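Local coordinates for aldehyde dehydrogenase family protein (PDB 5IUV) that probably oxidises indole-3-acetaldehyde to the auxin indole-3-acetic acid, using bound NAD+ as the hydride acceptor, at residues M350-L354 / G380-E384. Residues are numbered along the deposited sequence; the frame is centred on the assembly and turned at random.
Sequences MNTVL and GTYVE
Helix 347-362 packs an early turn against the start of strand 382-389 in the mixed sheet of the aldehyde dehydrogenase fold, and Met350, Val353 and Leu354 meet Thr381 and Val383 there. The spacing i, i+3, i+4 puts the three helix residues on one face, while Thr381 and Val383, two apart in an extended backbone, both send CB toward the helix and Tyr382 sends its own away. Met350 does most of the bridging. Its CG lies anti to the backbone N (chi1 -175°), and the chain runs out extended through chi2, so that SD reaches Thr381, 3.7 Å from its CG2. The bend at chi3 (67°) folds CE back toward its own helix, leaving SD as the atom nearest the threonine. Further in along the same side chain, Met350 CG rests 3.7 Å from Val383 CG2. Val383 thus spreads its two branches over different helix residues: CG2 also faces Leu354 CD2 at 4.4 Å, and CG1 takes Val353 CG1 at 4.3 Å, both looser than the methionine contacts. Thr381 divides its functions likewise, offering CB and CG2 to the sulfur while OG1 hydrogen-bonds the carbonyl oxygen of Leu344, whose backbone also pairs with that of Thr381. On the flank, Gln373 of strand 373-374 touches both Met350 and Leu354. Gln349, next in sequence, binds NADH in a structure of this protein; the side chain of Val353 is about 11 Å from the bound NAD, so the contact lies near the cofactor site without touching it. With 220 Å² buried and the closest approaches all made by carbon or sulfur, the segments are probably held together mainly by dispersion and exclusion of water, and the threonine hydroxyl is satisfied by a carbonyl in the loop leading into the helix.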
loop_
_atom_site.group_PDB
_atom_site.type_symbol
_atom_site.label_atom_id
_atom_site.label_comp_id
_atom_site.label_asym_id
_atom_site.label_seq_id
_atom_site.Cartn_x
_atom_site.Cartn_y
_atom_site.Cartn_z
ATOM N N MET A 350 2.624 36.694 27.505
ATOM C CA MET A 350 3.877 37.185 28.060
ATOM C C MET A 350 3.929 37.019 29.575
ATOM O O MET A 350 4.973 36.683 30.138
ATOM C CB MET A 350 4.089 38.653 27.699
ATOM C CG MET A 350 5.442 39.192 28.142
ATOM S SD MET A 350 5.521 40.988 28.049
ATOM C CE MET A 350 4.352 41.439 29.329
ATOM N N ASN A 351 2.801 37.253 30.232
ATOM C CA ASN A 351 2.752 37.132 31.682
ATOM C C ASN A 351 2.842 35.677 32.130
ATOM O O ASN A 351 3.412 35.384 33.182
ATOM C CB ASN A 351 1.488 37.799 32.230
ATOM C CG ASN A 351 1.621 39.312 32.293
ATOM O OD1 ASN A 351 2.731 39.843 32.233
ATOM N ND2 ASN A 351 0.494 40.011 32.420
ATOM N N THR A 352 2.293 34.768 31.329
ATOM C CA THR A 352 2.466 33.341 31.575
ATOM C C THR A 352 3.942 32.959 31.487
ATOM O O THR A 352 4.465 32.255 32.350
ATOM C CB THR A 352 1.674 32.480 30.569
ATOM O OG1 THR A 352 0.285 32.811 30.641
ATOM C CG2 THR A 352 1.846 31.003 30.874
ATOM N N VAL A 353 4.605 33.428 30.434
ATOM C CA VAL A 353 6.013 33.112 30.212
ATOM C C VAL A 353 6.875 33.647 31.354
ATOM O O VAL A 353 7.748 32.943 31.866
ATOM C CB VAL A 353 6.512 33.686 28.866
ATOM C CG1 VAL A 353 8.009 33.470 28.709
ATOM C CG2 VAL A 353 5.750 33.057 27.707
ATOM N N LEU A 354 6.611 34.887 31.758
ATOM C CA LEU A 354 7.345 35.523 32.852
ATOM C C LEU A 354 7.130 34.807 34.187
ATOM O O LEU A 354 8.025 34.762 35.034
ATOM C CB LEU A 354 6.938 36.996 32.983
ATOM C CG LEU A 354 7.482 37.932 31.900
ATOM C CD1 LEU A 354 6.960 39.349 32.099
ATOM C CD2 LEU A 354 8.999 37.915 31.904
ATOM N N GLY A 380 4.782 47.048 22.781
ATOM C CA GLY A 380 4.588 45.647 22.454
ATOM C C GLY A 380 5.074 44.708 23.548
ATOM O O GLY A 380 5.542 45.152 24.597
ATOM N N THR A 381 4.965 43.406 23.295
ATOM C CA THR A 381 5.324 42.389 24.278
ATOM C C THR A 381 6.486 41.517 23.793
ATOM O O THR A 381 6.322 40.703 22.884
ATOM C CB THR A 381 4.112 41.488 24.611
ATOM O OG1 THR A 381 3.462 41.093 23.397
ATOM C CG2 THR A 381 3.111 42.239 25.475
ATOM N N TYR A 382 7.653 41.691 24.414
ATOM C CA TYR A 382 8.865 40.980 24.017
ATOM C C TYR A 382 9.591 40.376 25.221
ATOM O O TYR A 382 9.696 41.011 26.273
ATOM C CB TYR A 382 9.823 41.917 23.274
ATOM C CG TYR A 382 9.229 42.604 22.065
ATOM C CD1 TYR A 382 8.538 43.802 22.193
ATOM C CD2 TYR A 382 9.369 42.060 20.794
ATOM C CE1 TYR A 382 7.997 44.437 21.090
ATOM C CE2 TYR A 382 8.832 42.688 19.685
ATOM C CZ TYR A 382 8.149 43.876 19.839
ATOM O OH TYR A 382 7.612 44.502 18.740
ATOM N N VAL A 383 10.109 39.160 25.054
ATOM C CA VAL A 383 10.875 38.488 26.105
ATOM C C VAL A 383 12.179 37.914 25.540
ATOM O O VAL A 383 12.195 37.358 24.443
ATOM C CB VAL A 383 10.056 37.352 26.771
ATOM C CG1 VAL A 383 10.910 36.557 27.755
ATOM C CG2 VAL A 383 8.835 37.915 27.478
ATOM N N GLU A 384 13.269 38.064 26.288
ATOM C CA GLU A 384 14.550 37.474 25.910
ATOM C C GLU A 384 14.477 35.958 25.867
ATOM O O GLU A 384 13.882 35.347 26.754
ATOM C CB GLU A 384 15.646 37.874 26.895
ATOM C CG GLU A 384 15.908 39.355 27.004
ATOM C CD GLU A 384 16.811 39.676 28.178
ATOM O OE1 GLU A 384 16.722 38.966 29.206
ATOM O OE2 GLU A 384 17.611 40.628 28.075
#